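Local coordinates for protein taurocyamine kinase (Schistosoma mansoni, PDB 4WOD) that reversibly transfers phosphate from ATP to taurocyamine, giving N-phosphotaurocyamine and ADP, with magnesium as cofactor, at residues 97-102 with 124-129; 257-260 with 264-267; 370-375 with 408-413; 423-428 with 437-442. The protein carries 4 engineered substitutions. All blocks are in the same frame, centred on the assembly; numbering follows the deposited sequence.

Interaction 1: 97-102 with 124-129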
# COMPACT_ATOMS: atom_id res chain seq x y z
N SER A 97 32.36 -7.16 -2.83
CA SER A 97 32.00 -6.26 -3.91
C SER A 97 32.24 -6.93 -5.26
O SER A 97 33.27 -7.57 -5.45
CB SER A 97 32.82 -4.97 -3.79
OG SER A 97 32.53 -4.04 -4.81
N ASN A 98 31.26 -6.81 -6.16
CA ASN A 98 31.39 -7.31 -7.53
C ASN A 98 30.49 -6.55 -8.49
O ASN A 98 29.26 -6.75 -8.49
CB ASN A 98 31.07 -8.81 -7.59
CG ASN A 98 31.14 -9.36 -9.02
OD1 ASN A 98 31.82 -8.80 -9.88
ND2 ASN A 98 30.39 -10.43 -9.27
N PHE A 99 31.11 -5.67 -9.28
CA PHE A 99 30.42 -4.85 -10.27
C PHE A 99 30.15 -5.67 -11.54
O PHE A 99 29.30 -5.30 -12.36
CB PHE A 99 31.23 -3.57 -10.60
CG PHE A 99 31.10 -2.47 -9.55
CD1 PHE A 99 30.07 -1.55 -9.61
CD2 PHE A 99 32.01 -2.40 -8.50
CE1 PHE A 99 29.93 -0.56 -8.64
CE2 PHE A 99 31.88 -1.41 -7.51
CZ PHE A 99 30.83 -0.49 -7.60
N GLY A 100 30.86 -6.78 -11.68
CA GLY A 100 30.68 -7.66 -12.83
C GLY A 100 31.82 -7.51 -13.83
O GLY A 100 32.72 -6.69 -13.65
N ASP A 101 31.78 -8.30 -14.89
CA ASP A 101 32.75 -8.20 -15.97
C ASP A 101 32.43 -7.00 -16.85
O ASP A 101 31.63 -7.10 -17.78
CB ASP A 101 32.75 -9.48 -16.80
CG ASP A 101 33.88 -9.55 -17.79
OD1 ASP A 101 34.66 -8.58 -17.88
OD2 ASP A 101 33.97 -10.57 -18.49
N LEU A 102 33.07 -5.87 -16.56
CA LEU A 102 32.70 -4.61 -17.21
C LEU A 102 32.84 -4.67 -18.73
O LEU A 102 31.97 -4.19 -19.44
CB LEU A 102 33.54 -3.46 -16.65
CG LEU A 102 33.31 -3.21 -15.16
CD1 LEU A 102 33.92 -1.90 -14.70
CD2 LEU A 102 31.82 -3.24 -14.84
N LEU A 124 26.74 5.72 -5.51
CA LEU A 124 27.28 4.98 -4.39
C LEU A 124 27.98 5.92 -3.40
O LEU A 124 28.19 7.10 -3.68
CB LEU A 124 28.26 3.89 -4.85
CG LEU A 124 29.45 4.21 -5.75
CD1 LEU A 124 30.60 4.93 -5.03
CD2 LEU A 124 29.94 2.91 -6.40
N GLY A 125 28.34 5.35 -2.25
CA GLY A 125 29.00 6.10 -1.19
C GLY A 125 30.12 5.26 -0.60
O GLY A 125 30.13 4.04 -0.74
N ARG A 126 31.09 5.93 0.05
CA ARG A 126 32.15 5.24 0.76
C ARG A 126 32.56 5.99 2.02
O ARG A 126 32.50 7.22 2.08
CB ARG A 126 33.39 5.06 -0.12
CG ARG A 126 33.21 4.17 -1.35
CD ARG A 126 33.01 2.71 -0.95
NE ARG A 126 33.11 1.79 -2.09
CZ ARG A 126 32.07 1.30 -2.74
NH1 ARG A 126 30.83 1.65 -2.38
NH2 ARG A 126 32.26 0.46 -3.76
N THR A 127 32.96 5.21 3.02
CA THR A 127 33.59 5.70 4.23
C THR A 127 35.08 5.46 4.14
O THR A 127 35.49 4.33 3.85
CB THR A 127 33.06 4.98 5.46
OG1 THR A 127 31.65 5.18 5.58
CG2 THR A 127 33.81 5.46 6.72
N VAL A 128 35.88 6.48 4.36
CA VAL A 128 37.33 6.30 4.40
C VAL A 128 37.77 5.86 5.82
O VAL A 128 37.43 6.51 6.81
CB VAL A 128 38.08 7.61 3.98
CG1 VAL A 128 39.58 7.47 4.16
CG2 VAL A 128 37.74 8.00 2.53
N GLU A 129 38.48 4.73 5.91
CA GLU A 129 39.00 4.25 7.20
C GLU A 129 39.82 5.30 7.94
O GLU A 129 40.58 6.05 7.32
CB GLU A 129 39.87 3.02 7.01
CG GLU A 129 39.11 1.76 6.70
CD GLU A 129 40.03 0.57 6.52
OE1 GLU A 129 41.22 0.77 6.18
OE2 GLU A 129 39.55 -0.57 6.73
O HOH W 1 34.23 -1.75 -4.80
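One edge of the Phe99 ring is shared by three unlike neighbours: a leucine methyl, an arginine nitrogen and a water in the ring plane. Leu124 CD2 lies near that plane, 3.7 Å from Phe99 CZ, the nearest approach, with Phe99 CE1 next to the same methyl; Arg126 NH2 comes to the edge at 4.2 Å from Phe99 CZ. The Phe99 and Leu124 side chains cross at roughly a right angle. With its CG set between the backbone N and the carbonyl carbon (chi1 54°), Leu124 sends one methyl to the phenylalanine, while CD1 sits 4.2 Å above one face of the Arg126 guanidinium, toward its rim.

The polar part runs through a buried arginine. Arg126 NH1 donates to Gly125 O at 3.0 Å with an angle of 156°, a bond that tethers the guanidinium to its own strand. The water bridges the segments: it accepts from Arg126 NH2 at 3.1 Å and donates to Ser97 OG at 2.9 Å. Arg126 also makes a cation-pi contact with Phe264, and Ser97 OG has a second partner in Glu331. On the loop side, Asn98 OD1 accepts from Gly100 N at 2.9 Å, an Asx turn directly around Phe99.

Phe99 packs on Ala244 and Ile247 of helix 236-251 as well as on the 124-126 part of strand 117-126. That strand is internal to the eight-stranded antiparallel sheet of the phosphagen kinase catalytic fold, and the predicted ATP-binding residues Ser119 to Arg123 lie immediately before Leu124.

Interaction 2: 257-260 with 264-267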
# COMPACT_ATOMS: atom_id res chain seq x y z
N ALA A 257 36.04 1.57 4.29
CA ALA A 257 35.58 0.70 5.37
C ALA A 257 34.55 -0.30 4.88
O ALA A 257 33.51 0.08 4.34
CB ALA A 257 34.99 1.55 6.51
N PHE A 258 34.85 -1.59 5.07
CA PHE A 258 33.97 -2.67 4.65
C PHE A 258 34.09 -3.83 5.62
O PHE A 258 35.19 -4.17 6.03
CB PHE A 258 34.35 -3.11 3.22
CG PHE A 258 33.53 -4.27 2.66
CD1 PHE A 258 32.59 -4.06 1.65
CD2 PHE A 258 33.75 -5.58 3.09
CE1 PHE A 258 31.86 -5.13 1.11
CE2 PHE A 258 33.01 -6.65 2.57
CZ PHE A 258 32.07 -6.43 1.58
N ASN A 259 32.98 -4.45 6.01
CA ASN A 259 33.09 -5.75 6.68
C ASN A 259 32.05 -6.73 6.13
O ASN A 259 31.05 -6.33 5.51
CB ASN A 259 33.01 -5.62 8.22
CG ASN A 259 31.60 -5.34 8.76
OD1 ASN A 259 30.62 -5.95 8.35
ND2 ASN A 259 31.52 -4.45 9.75
N ASP A 260 32.30 -8.02 6.37
CA ASP A 260 31.57 -9.06 5.67
C ASP A 260 30.15 -9.26 6.19
O ASP A 260 29.43 -10.11 5.70
CB ASP A 260 32.34 -10.39 5.73
CG ASP A 260 33.70 -10.30 5.04
OD1 ASP A 260 33.75 -10.42 3.79
OD2 ASP A 260 34.72 -10.10 5.75
N PHE A 264 29.88 -2.18 2.78
CA PHE A 264 30.46 -0.84 2.93
C PHE A 264 29.70 -0.04 3.99
O PHE A 264 28.47 0.12 3.93
CB PHE A 264 30.44 -0.08 1.61
CG PHE A 264 31.41 -0.61 0.59
CD1 PHE A 264 32.77 -0.40 0.74
CD2 PHE A 264 30.95 -1.33 -0.50
CE1 PHE A 264 33.67 -0.89 -0.19
CE2 PHE A 264 31.85 -1.82 -1.45
CZ PHE A 264 33.20 -1.59 -1.30
N ILE A 265 30.45 0.44 4.96
CA ILE A 265 29.87 1.26 6.02
C ILE A 265 29.44 2.62 5.47
O ILE A 265 30.15 3.23 4.65
CB ILE A 265 30.89 1.47 7.17
CG1 ILE A 265 31.38 0.12 7.71
CG2 ILE A 265 30.30 2.35 8.29
CD1 ILE A 265 30.29 -0.86 8.11
N THR A 266 28.28 3.09 5.91
CA THR A 266 27.80 4.42 5.56
C THR A 266 27.27 5.11 6.80
O THR A 266 27.04 4.44 7.80
CB THR A 266 26.69 4.37 4.49
OG1 THR A 266 25.70 3.40 4.89
CG2 THR A 266 27.31 3.99 3.13
N PHE A 267 27.10 6.42 6.72
CA PHE A 267 26.57 7.23 7.85
C PHE A 267 25.15 6.82 8.22
O PHE A 267 24.80 6.70 9.40
CB PHE A 267 26.64 8.71 7.49
CG PHE A 267 26.13 9.65 8.56
CD1 PHE A 267 26.78 9.79 9.77
CD2 PHE A 267 25.01 10.44 8.32
CE1 PHE A 267 26.30 10.68 10.74
CE2 PHE A 267 24.54 11.33 9.27
CZ PHE A 267 25.19 11.44 10.48
O HOH W 2 32.42 2.31 3.10
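Phe258 holds its CG anti to the backbone N (chi1 178°), whereas Phe264 turns its CG anti to the carbonyl carbon (chi1 -70°); between them these settings bring the two rings together on one face of a short antiparallel ribbon. The rings form a T-shaped pair, with planes at 79° and centroids 4.9 Å apart. Phe258 is the edge partner: its CD1 stands 3.6 Å above the plane of the Phe264 ring, over the centre. The two residues are a non-hydrogen-bonded pair, so no backbone bond links them directly, and the rings meet across it.

The backbone bond falls one step further along. Ile265 N donates to Ala257 O at 3.1 Å, reaching it from above the carbonyl plane. Ala257 O also accepts from a water at 2.8 Å. A CA-H...O contact joins Phe264 CA to Ala257 O at 3.5 Å. The same water donates to Ile265 O at 2.9 Å, a second link, through water, between the two segments. Beside it Ala257 CB packs on Ile265 CG1 at 4.1 Å. Asn259 ND2 comes to 4.1 Å from Ile265 CD1 at a slant, while Asn259 OD1 accepts from the backbone N of Arg261 and Leu262 in the turn.

Together these contacts make a two-stranded beta-hairpin, 258-259 with 263-264, in the catalytic domain of the first repeat; its second arm runs on toward Cys268, the predicted active-site residue, which lines the pocket of the bound arginine.

Interaction 3: 370-375 with 408-413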
# COMPACT_ATOMS: atom_id res chain seq x y z
N THR A 370 -4.95 -10.37 -20.64
CA THR A 370 -4.04 -11.52 -20.66
C THR A 370 -2.90 -11.39 -19.65
O THR A 370 -2.36 -12.40 -19.20
CB THR A 370 -3.44 -11.75 -22.05
OG1 THR A 370 -2.78 -10.55 -22.48
CG2 THR A 370 -4.53 -12.13 -23.04
N TYR A 371 -2.54 -10.15 -19.30
CA TYR A 371 -1.54 -9.92 -18.26
C TYR A 371 -2.09 -10.31 -16.89
O TYR A 371 -1.43 -11.00 -16.11
CB TYR A 371 -1.09 -8.45 -18.24
CG TYR A 371 -0.11 -8.11 -17.12
CD1 TYR A 371 1.25 -8.35 -17.27
CD2 TYR A 371 -0.54 -7.53 -15.92
CE1 TYR A 371 2.16 -8.03 -16.26
CE2 TYR A 371 0.35 -7.21 -14.91
CZ TYR A 371 1.70 -7.47 -15.08
OH TYR A 371 2.63 -7.15 -14.09
N LEU A 372 -3.31 -9.86 -16.61
CA LEU A 372 -3.96 -10.20 -15.35
C LEU A 372 -4.26 -11.68 -15.25
O LEU A 372 -4.23 -12.25 -14.17
CB LEU A 372 -5.25 -9.38 -15.16
CG LEU A 372 -5.00 -7.89 -14.96
CD1 LEU A 372 -6.33 -7.09 -14.89
CD2 LEU A 372 -4.14 -7.64 -13.73
N ALA A 373 -4.57 -12.31 -16.38
CA ALA A 373 -4.86 -13.74 -16.38
C ALA A 373 -3.61 -14.54 -15.96
O ALA A 373 -3.72 -15.60 -15.35
CB ALA A 373 -5.35 -14.19 -17.75
N LYS A 374 -2.43 -14.02 -16.30
CA LYS A 374 -1.18 -14.68 -15.89
C LYS A 374 -1.01 -14.55 -14.38
O LYS A 374 -0.72 -15.54 -13.71
CB LYS A 374 0.03 -14.10 -16.63
CG LYS A 374 -0.03 -14.31 -18.14
CD LYS A 374 1.34 -14.16 -18.79
CE LYS A 374 1.41 -12.94 -19.72
NZ LYS A 374 1.27 -13.29 -21.16
N LEU A 375 -1.24 -13.36 -13.83
CA LEU A 375 -1.13 -13.22 -12.36
C LEU A 375 -2.13 -14.13 -11.63
O LEU A 375 -1.83 -14.67 -10.56
CB LEU A 375 -1.33 -11.76 -11.93
CG LEU A 375 -0.27 -10.74 -12.39
CD1 LEU A 375 -0.66 -9.32 -12.00
CD2 LEU A 375 1.09 -11.10 -11.82
N THR A 408 -14.52 -3.47 -18.14
CA THR A 408 -13.89 -4.58 -18.84
C THR A 408 -13.83 -5.83 -17.97
O THR A 408 -14.00 -5.75 -16.74
CB THR A 408 -12.46 -4.23 -19.28
OG1 THR A 408 -11.62 -4.07 -18.13
CG2 THR A 408 -12.45 -2.94 -20.11
N LEU A 409 -13.58 -6.97 -18.61
CA LEU A 409 -13.40 -8.24 -17.91
C LEU A 409 -12.13 -8.17 -17.08
O LEU A 409 -12.04 -8.76 -15.99
CB LEU A 409 -13.35 -9.41 -18.90
CG LEU A 409 -13.15 -10.83 -18.35
CD1 LEU A 409 -14.29 -11.26 -17.44
CD2 LEU A 409 -12.99 -11.82 -19.49
N ALA A 410 -11.15 -7.45 -17.62
CA ALA A 410 -9.89 -7.26 -16.92
C ALA A 410 -10.13 -6.53 -15.61
O ALA A 410 -9.59 -6.91 -14.57
CB ALA A 410 -8.93 -6.50 -17.78
N HIS A 411 -10.97 -5.49 -15.65
CA HIS A 411 -11.35 -4.78 -14.44
C HIS A 411 -11.84 -5.72 -13.35
O HIS A 411 -11.49 -5.57 -12.18
CB HIS A 411 -12.46 -3.75 -14.73
CG HIS A 411 -11.96 -2.44 -15.24
ND1 HIS A 411 -12.26 -1.96 -16.50
CD2 HIS A 411 -11.17 -1.51 -14.66
CE1 HIS A 411 -11.70 -0.78 -16.66
NE2 HIS A 411 -11.02 -0.49 -15.57
N MET A 412 -12.66 -6.69 -13.74
CA MET A 412 -13.39 -7.45 -12.73
C MET A 412 -12.58 -8.63 -12.17
O MET A 412 -12.83 -9.07 -11.05
CB MET A 412 -14.76 -7.91 -13.27
CG MET A 412 -14.78 -9.14 -14.17
SD MET A 412 -16.51 -9.63 -14.58
CE MET A 412 -17.17 -8.02 -14.95
N ILE A 413 -11.56 -9.10 -12.88
CA ILE A 413 -10.71 -10.14 -12.31
C ILE A 413 -9.48 -9.58 -11.57
O ILE A 413 -8.76 -10.33 -10.90
CB ILE A 413 -10.22 -11.15 -13.38
CG1 ILE A 413 -9.21 -10.48 -14.33
CG2 ILE A 413 -11.40 -11.79 -14.14
CD1 ILE A 413 -8.31 -11.48 -15.05
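Apolar contacts hold Leu372 against Ala410 and Ile413. Leu372 CD1 reaches across to the turn of helix 409-418, lying 3.9 Å from Ala410 CB and 3.3 Å from Ala410 O, so the methyl rests partly on the backbone. From the other helix Ile413 answers with CD1, which ends 3.7 Å from Leu372 CB and close to the backbone N of Ala373. Its chi1 of 69° sets CG1 between the backbone N and the carbonyl carbon, and the nearly extended chi2 then carries CD1 outward to helix 369-376.

The two helical segments run almost in the same direction, at 24°, with axes 9.6 Å apart. They belong to the all-helical N-terminal domain of the second phosphagen kinase repeat, where helix 437-448 covers another side of Ile413 through Tyr439.

Polar bonds fix the start of the second helix. Thr408 is its N-cap: OG1 accepts from His411 N at 2.9 Å and 158°. In return His411 ND1 accepts, in its ring plane, from Thr408 N at 3.2 Å, completing a capping box. His411 takes no part in the contact with helix 369-376; its NE2 is hydrogen-bonded to Met364 O.

Interaction 4: 423-428 with 437-442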
# COMPACT_ATOMS: atom_id res chain seq x y z
N ILE A 423 -11.80 -15.24 -4.11
CA ILE A 423 -12.45 -16.24 -4.94
C ILE A 423 -13.53 -15.70 -5.90
O ILE A 423 -13.95 -16.40 -6.80
CB ILE A 423 -13.10 -17.36 -4.06
CG1 ILE A 423 -14.29 -16.82 -3.25
CG2 ILE A 423 -12.07 -17.98 -3.12
CD1 ILE A 423 -15.03 -17.87 -2.47
N CYS A 424 -13.99 -14.46 -5.71
CA CYS A 424 -15.00 -13.89 -6.62
C CYS A 424 -14.52 -12.58 -7.27
O CYS A 424 -13.73 -11.85 -6.69
CB CYS A 424 -16.33 -13.66 -5.89
SG CYS A 424 -17.31 -15.18 -5.66
N PRO A 425 -15.00 -12.29 -8.48
CA PRO A 425 -14.62 -11.02 -9.11
C PRO A 425 -15.44 -9.86 -8.57
O PRO A 425 -16.39 -10.08 -7.79
CB PRO A 425 -14.93 -11.26 -10.59
CG PRO A 425 -16.09 -12.20 -10.56
CD PRO A 425 -15.84 -13.12 -9.37
N ARG A 426 -15.07 -8.65 -8.98
CA ARG A 426 -15.81 -7.43 -8.64
C ARG A 426 -16.15 -6.66 -9.93
O ARG A 426 -15.27 -6.14 -10.58
CB ARG A 426 -14.99 -6.54 -7.71
CG ARG A 426 -14.50 -7.22 -6.43
CD ARG A 426 -15.64 -7.64 -5.53
NE ARG A 426 -15.18 -7.89 -4.16
CZ ARG A 426 -14.71 -9.05 -3.72
NH1 ARG A 426 -14.64 -10.10 -4.52
NH2 ARG A 426 -14.31 -9.16 -2.45
N THR A 427 -17.44 -6.56 -10.25
CA THR A 427 -17.88 -5.99 -11.53
C THR A 427 -17.78 -4.45 -11.55
O THR A 427 -17.62 -3.81 -10.50
CB THR A 427 -19.31 -6.44 -11.84
OG1 THR A 427 -20.19 -5.96 -10.81
CG2 THR A 427 -19.38 -7.98 -11.89
N GLY A 428 -17.87 -3.86 -12.74
CA GLY A 428 -17.69 -2.42 -12.91
C GLY A 428 -18.98 -1.62 -13.03
O GLY A 428 -19.00 -0.42 -12.79
N ILE A 437 -21.94 -12.00 -19.89
CA ILE A 437 -22.79 -13.07 -19.37
C ILE A 437 -22.11 -14.46 -19.48
O ILE A 437 -22.29 -15.30 -18.60
CB ILE A 437 -24.17 -13.08 -20.10
CG1 ILE A 437 -25.13 -14.10 -19.47
CG2 ILE A 437 -24.02 -13.37 -21.61
CD1 ILE A 437 -26.62 -13.81 -19.80
N ASP A 438 -21.31 -14.66 -20.52
CA ASP A 438 -20.66 -15.95 -20.75
C ASP A 438 -19.65 -16.25 -19.66
O ASP A 438 -19.33 -17.41 -19.41
CB ASP A 438 -19.95 -15.98 -22.11
CG ASP A 438 -20.92 -16.17 -23.27
OD1 ASP A 438 -22.14 -16.15 -23.05
OD2 ASP A 438 -20.45 -16.37 -24.40
N TYR A 439 -19.11 -15.21 -19.05
CA TYR A 439 -18.21 -15.41 -17.92
C TYR A 439 -19.00 -15.45 -16.62
O TYR A 439 -18.82 -16.35 -15.80
CB TYR A 439 -17.16 -14.31 -17.88
CG TYR A 439 -16.27 -14.30 -16.66
CD1 TYR A 439 -15.30 -15.27 -16.47
CD2 TYR A 439 -16.38 -13.28 -15.71
CE1 TYR A 439 -14.47 -15.25 -15.37
CE2 TYR A 439 -15.54 -13.25 -14.61
CZ TYR A 439 -14.59 -14.24 -14.44
OH TYR A 439 -13.75 -14.22 -13.34
N LEU A 440 -19.88 -14.46 -16.42
CA LEU A 440 -20.50 -14.29 -15.11
C LEU A 440 -21.62 -15.30 -14.82
O LEU A 440 -21.81 -15.69 -13.67
CB LEU A 440 -21.02 -12.85 -14.96
CG LEU A 440 -19.96 -11.74 -14.79
CD1 LEU A 440 -20.56 -10.35 -14.98
CD2 LEU A 440 -19.30 -11.83 -13.41
N ASP A 441 -22.36 -15.73 -15.84
CA ASP A 441 -23.53 -16.56 -15.57
C ASP A 441 -23.17 -17.96 -15.07
O ASP A 441 -23.75 -18.42 -14.10
CB ASP A 441 -24.43 -16.67 -16.81
CG ASP A 441 -25.75 -17.34 -16.49
OD1 ASP A 441 -26.59 -16.70 -15.82
OD2 ASP A 441 -25.94 -18.51 -16.88
N PRO A 442 -22.21 -18.65 -15.72
CA PRO A 442 -21.86 -19.95 -15.13
C PRO A 442 -21.24 -19.80 -13.72
O PRO A 442 -21.52 -20.61 -12.83
CB PRO A 442 -20.84 -20.54 -16.13
CG PRO A 442 -20.32 -19.38 -16.90
CD PRO A 442 -21.50 -18.42 -16.99
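The ring of Tyr439 meets Pro425 at a slant, with Pro425 CG 4.2 Å from Tyr439 CE2 and equally far from the hydroxyl OH. The proline and the tyrosine side chain lie side by side, running in opposing senses. Leu409, Met412 and Ile413 of helix 409-418 also pack on Tyr439, and the OH is hydrogen-bonded to Thr386 O, which anchors the far end of the ring.

Leu440 supplies the rest of the helix side. Although its CB does not face the loop, the chi1 of -72° and extended chi2 bring both methyls to it: CD2 lies 4.3 Å from Pro425 CG, and CD1 lies 4.1 Å from Thr427 CG2. With its methyl turned to the leucine, Thr427 has OG1 bonded to Cys630 O.

The contact thus seats the loop on helix 437-448 within the helical N-terminal domain. Pro425 comes within about 6 Å, between side chains, of Cys631, the predicted active-site cysteine. In the first repeat Leu61 and Arg63 line the bound arginine, and the matching run here is consistent with the guanidino-specificity loop of phosphagen kinases.

Overall arrangement
From the N terminus, interaction 1 closes the loop between residues 97-102 and the end of strand 117-126, and interaction 2 later closes the tight 257-267 hairpin. The two are in series but touch: Thr127 O and OG1 meet Ala257 N and Ile265 O, so the hairpin is joined to the end of the central strand in the first repeat. In the second repeat, interaction 3 brings helices 369-376 and 409-418 together across 32 residues, and interaction 4 then closes a short excursion onto helix 437-448. These two also adjoin, through Met412 O and Arg426 N. No contacts nest or cross; interactions 1 and 4 have centres about 53 Å apart.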